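Local coordinates for protein thiol-activated cytolysin (Desulfobulbus propionicus, PDB 6NAL) that probably binds target membranes and assembles into oligomeric pores, as expected of a cholesterol-dependent cytolysin from a Gram-negative bacterium, at residues S43-M48 / N421-S426; V382-I387 / T414-R419. All coordinates share one frame; numbering follows the deposited sequence.

Overall arrangement
Contact 2, V382-I387 with T414-R419, fills the C-terminal beta sandwich from within, whereas contact 1, S43-M48 with N421-S426, lies where the long strand 44-59 meets that sandwich. Contact 2 bridges the two sheets through apolar side chains that are all buried. Contact 1, also mostly buried, sets the CB of an asparagine on an aromatic face, with a guanidinium at the ring edge. Their centres are 9 Å apart, and strands 412-418 and 422-432 follow one another in the chain. Backbone pairing of 378-389 with 422-432 links the contacts directly: R423 N lies 2.8 Å from D385 O.

Contact 1 of 2, residues S43-M48 / N421-S426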
# COMPACT_ATOMS: atom_id res chain seq x y z
N SER A 43 1.45 13.05 18.49
CA SER A 43 0.50 13.25 17.41
C SER A 43 0.79 12.34 16.23
O SER A 43 0.03 12.34 15.26
CB SER A 43 0.48 14.74 16.95
OG SER A 43 1.76 15.30 16.72
N THR A 44 1.86 11.56 16.28
CA THR A 44 2.23 10.71 15.16
C THR A 44 1.53 9.37 15.25
O THR A 44 1.42 8.77 16.33
CB THR A 44 3.73 10.53 15.09
OG1 THR A 44 4.33 11.82 14.98
CG2 THR A 44 4.13 9.73 13.90
N TYR A 45 1.03 8.93 14.10
CA TYR A 45 0.23 7.73 13.98
C TYR A 45 1.04 6.68 13.25
O TYR A 45 1.53 6.95 12.14
CB TYR A 45 -1.04 7.99 13.19
CG TYR A 45 -2.01 6.81 13.07
CD1 TYR A 45 -2.43 6.09 14.20
CD2 TYR A 45 -2.56 6.49 11.85
CE1 TYR A 45 -3.35 5.08 14.09
CE2 TYR A 45 -3.47 5.46 11.73
CZ TYR A 45 -3.85 4.76 12.86
OH TYR A 45 -4.74 3.74 12.71
N ILE A 46 1.19 5.51 13.85
CA ILE A 46 2.14 4.52 13.36
C ILE A 46 1.36 3.27 13.06
O ILE A 46 0.77 2.68 13.97
CB ILE A 46 3.28 4.27 14.36
CG1 ILE A 46 4.04 5.59 14.57
CG2 ILE A 46 4.18 3.22 13.82
CD1 ILE A 46 4.86 5.65 15.81
N VAL A 47 1.31 2.87 11.81
CA VAL A 47 0.58 1.69 11.40
C VAL A 47 1.57 0.64 10.90
O VAL A 47 2.40 0.93 10.01
CB VAL A 47 -0.45 2.01 10.31
CG1 VAL A 47 -1.17 0.74 9.85
CG2 VAL A 47 -1.45 3.04 10.78
N MSE A 48 1.44 -0.57 11.41
CA MSE A 48 2.33 -1.65 11.04
C MSE A 48 1.50 -2.76 10.42
O MSE A 48 0.63 -3.33 11.05
CB MSE A 48 3.13 -2.17 12.22
CG MSE A 48 4.02 -3.36 11.79
SE MSE A 48 5.70 -3.57 12.74
CE MSE A 48 5.68 -5.50 12.83
N ASN A 421 -3.86 9.97 12.35
CA ASN A 421 -4.95 9.15 11.84
C ASN A 421 -6.09 9.95 11.19
O ASN A 421 -7.05 9.34 10.71
CB ASN A 421 -5.48 8.27 12.98
CG ASN A 421 -6.07 9.07 14.11
OD1 ASN A 421 -5.62 10.18 14.42
ND2 ASN A 421 -7.07 8.50 14.76
N ALA A 422 -6.01 11.26 11.08
CA ALA A 422 -7.08 12.01 10.45
C ALA A 422 -6.84 12.18 8.96
O ALA A 422 -5.75 12.57 8.56
CB ALA A 422 -7.22 13.37 11.13
N ARG A 423 -7.87 11.90 8.15
CA ARG A 423 -7.82 12.04 6.71
C ARG A 423 -9.00 12.87 6.22
O ARG A 423 -9.97 13.11 6.96
CB ARG A 423 -7.93 10.70 5.96
CG ARG A 423 -7.21 9.55 6.56
CD ARG A 423 -5.80 9.42 5.95
NE ARG A 423 -5.25 8.11 6.29
CZ ARG A 423 -4.41 7.90 7.30
NH1 ARG A 423 -4.02 8.94 8.01
NH2 ARG A 423 -3.97 6.67 7.57
N ASN A 424 -8.96 13.22 4.93
CA ASN A 424 -10.17 13.64 4.20
C ASN A 424 -10.79 14.91 4.78
O ASN A 424 -12.00 15.01 5.03
CB ASN A 424 -11.17 12.48 4.19
CG ASN A 424 -12.17 12.59 3.08
OD1 ASN A 424 -12.14 13.53 2.29
ND2 ASN A 424 -13.11 11.64 3.03
N ILE A 425 -9.94 15.92 4.96
CA ILE A 425 -10.32 17.14 5.63
C ILE A 425 -11.20 17.96 4.72
O ILE A 425 -10.88 18.16 3.55
CB ILE A 425 -9.08 17.95 6.03
CG1 ILE A 425 -8.41 17.42 7.28
CG2 ILE A 425 -9.47 19.33 6.32
CD1 ILE A 425 -7.81 16.08 7.11
N SER A 426 -12.30 18.45 5.26
CA SER A 426 -13.17 19.36 4.53
C SER A 426 -13.35 20.64 5.34
O SER A 426 -13.51 20.59 6.57
CB SER A 426 -14.50 18.69 4.23
OG SER A 426 -15.57 19.61 4.13
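The Y45 ring carries the CB of N421 on one face, while the guanidinium end of R423 comes up at its edge, near the ring plane. This is the junction between the C-terminal beta sandwich of a thiol-activated cytolysin and the long strand 44-59 that runs on into the body of the toxin. The N421 methylene sits almost exactly over the ring centre, 3.5 Å from the centroid and only 9° off the normal, a textbook CH-pi contact. Its nearest ring carbon is Y45 CD2, 3.6 Å from N421 CB. The two side chains cross at about a right angle, and ring and amide planes are inclined by 48°, so the amide is not stacked on the aromatic. The backbone places N421 CB over the ring, and CG, lying between its own N and carbonyl carbon, leads the amide away from it, ND2 making a weak hydrogen bond to I387 O.

Y45 reaches this place with CG opposite its own nitrogen (chi1 -176°), and its hydroxyl, at the far end of the ring, is hydrogen-bonded to E38 OE1. The phenol is therefore fixed both by packing on its face and by a polar partner at its tip. R423 adds a looser touch, its NH2 4.4 Å from Y45 CE2; NH1 is hydrogen-bonded to G420 O, and the guanidinium makes a cation-pi contact with Y363. At the root of the tyrosine, Y45 CB packs against the backbone N of N421 at 3.5 Å.

Contact 2 of 2, residues V382-I387 / T414-R419; sequences VTWDEI and TTIPLR
L418 and W384 form the tight half of this contact, which spans the interior of the beta sandwich. The methyl CD2 of L418 lies over one face of the indole, displaced toward its rim, and comes within 3.3 Å of W384 CE2, close for a carbon pair. Measured to the six-membered ring, L418 CD2 stands 3.6 Å from the centroid and 23° off the normal, an off-centre CH-pi contact. One branch of the leucine thus does all the touching, and it spreads over the fused bond and the neighbouring NE1 and CZ2.

W384 holds CG between its backbone N and carbonyl carbon (chi1 60°), which lays the indole along its own strand, with V382 CG1 and E386 CG in the ring plane at its edges. Its N-H is spent within the strand: NE1 donates to E386 OE2 at 2.9 Å, nearly straight and close to the ring plane. The acceptor oxygen is met on its anti side, and the bond should help fix the rotation of the indole against the leucine methyl.

Packing is slacker toward I416. Its CG2 meets the indole obliquely, 4.0 Å from W384 CH2, while its CD1 and V382 CG2 approach tip to tip at 4.2 Å. P417 and R419 are exposed and take no part in this packing; R419 makes a cation-pi contact with F40.

Segments 382-387 and 414-418 run nearly parallel, 7° apart, their axes 10.8 Å from each other at closest approach, in opposing sheets of the sandwich. Strand 378-389 is flanked by 394-408 and 422-432, whereas 412-418 pairs with 349-372, whose I368 touches both V382 and L418.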
# COMPACT_ATOMS: atom_id res chain seq x y z
N VAL A 382 -15.69 22.50 9.79
CA VAL A 382 -14.53 21.64 9.55
C VAL A 382 -14.89 20.21 9.95
O VAL A 382 -15.40 19.98 11.04
CB VAL A 382 -13.30 22.12 10.31
CG1 VAL A 382 -12.14 21.17 9.99
CG2 VAL A 382 -12.96 23.52 9.92
N THR A 383 -14.68 19.27 9.02
CA THR A 383 -14.97 17.86 9.24
C THR A 383 -13.79 17.02 8.75
O THR A 383 -12.96 17.48 7.96
CB THR A 383 -16.28 17.44 8.53
OG1 THR A 383 -16.06 17.46 7.12
CG2 THR A 383 -17.47 18.38 8.93
N TRP A 384 -13.70 15.80 9.24
CA TRP A 384 -12.63 14.90 8.80
C TRP A 384 -12.99 13.49 9.20
O TRP A 384 -13.94 13.24 9.95
CB TRP A 384 -11.27 15.28 9.39
CG TRP A 384 -11.21 15.25 10.88
CD1 TRP A 384 -10.90 14.20 11.66
CD2 TRP A 384 -11.48 16.35 11.77
NE1 TRP A 384 -11.00 14.54 12.99
CE2 TRP A 384 -11.34 15.86 13.09
CE3 TRP A 384 -11.81 17.69 11.59
CZ2 TRP A 384 -11.53 16.66 14.21
CZ3 TRP A 384 -12.01 18.49 12.71
CH2 TRP A 384 -11.85 17.98 14.00
N ASP A 385 -12.18 12.55 8.72
CA ASP A 385 -12.34 11.15 9.04
C ASP A 385 -11.19 10.70 9.91
O ASP A 385 -10.06 11.12 9.70
CB ASP A 385 -12.40 10.31 7.77
CG ASP A 385 -13.77 10.32 7.09
OD1 ASP A 385 -14.81 10.59 7.78
OD2 ASP A 385 -13.79 10.04 5.85
N GLU A 386 -11.46 9.85 10.89
CA GLU A 386 -10.41 9.28 11.72
C GLU A 386 -10.32 7.78 11.51
O GLU A 386 -11.32 7.05 11.59
CB GLU A 386 -10.65 9.61 13.19
CG GLU A 386 -10.26 11.04 13.57
CD GLU A 386 -10.70 11.45 14.98
OE1 GLU A 386 -11.03 10.55 15.81
OE2 GLU A 386 -10.70 12.68 15.26
N ILE A 387 -9.09 7.30 11.28
CA ILE A 387 -8.83 5.92 10.94
C ILE A 387 -8.37 5.19 12.17
O ILE A 387 -7.58 5.70 12.96
CB ILE A 387 -7.80 5.84 9.80
CG1 ILE A 387 -8.51 5.92 8.45
CG2 ILE A 387 -7.06 4.54 9.80
CD1 ILE A 387 -9.57 7.02 8.41
N THR A 414 -8.27 30.35 15.95
CA THR A 414 -8.13 29.13 16.74
C THR A 414 -7.32 28.11 15.96
O THR A 414 -7.07 28.24 14.75
CB THR A 414 -9.52 28.59 17.17
OG1 THR A 414 -9.35 27.62 18.22
CG2 THR A 414 -10.34 28.00 16.02
N THR A 415 -6.82 27.13 16.71
CA THR A 415 -6.03 26.05 16.15
C THR A 415 -6.78 24.77 16.45
O THR A 415 -7.12 24.51 17.61
CB THR A 415 -4.62 26.06 16.72
OG1 THR A 415 -3.90 27.18 16.19
CG2 THR A 415 -3.87 24.81 16.30
N ILE A 416 -7.08 24.00 15.41
CA ILE A 416 -7.64 22.64 15.55
C ILE A 416 -6.52 21.60 15.43
O ILE A 416 -6.06 21.34 14.33
CB ILE A 416 -8.72 22.40 14.48
CG1 ILE A 416 -9.84 23.43 14.62
CG2 ILE A 416 -9.29 20.96 14.55
CD1 ILE A 416 -10.73 23.43 13.47
N PRO A 417 -6.02 21.00 16.50
CA PRO A 417 -4.96 19.98 16.33
C PRO A 417 -5.52 18.61 15.97
O PRO A 417 -6.50 18.13 16.55
CB PRO A 417 -4.27 19.97 17.71
CG PRO A 417 -5.46 20.23 18.67
CD PRO A 417 -6.48 21.12 17.89
N LEU A 418 -4.84 17.95 15.03
CA LEU A 418 -5.20 16.65 14.50
C LEU A 418 -4.03 15.68 14.59
O LEU A 418 -2.89 16.03 14.28
CB LEU A 418 -5.64 16.80 13.04
CG LEU A 418 -7.00 17.53 12.90
CD1 LEU A 418 -7.19 17.84 11.42
CD2 LEU A 418 -8.17 16.71 13.43
N ARG A 419 -4.34 14.44 14.95
CA ARG A 419 -3.36 13.39 14.94
C ARG A 419 -3.28 12.77 13.56
O ARG A 419 -4.10 13.01 12.70
CB ARG A 419 -3.69 12.35 15.99
CG ARG A 419 -3.78 12.99 17.36
CD ARG A 419 -3.70 11.98 18.48
NE ARG A 419 -4.88 11.13 18.48
CZ ARG A 419 -4.98 10.02 19.21
NH1 ARG A 419 -3.96 9.66 19.97
NH2 ARG A 419 -6.08 9.28 19.16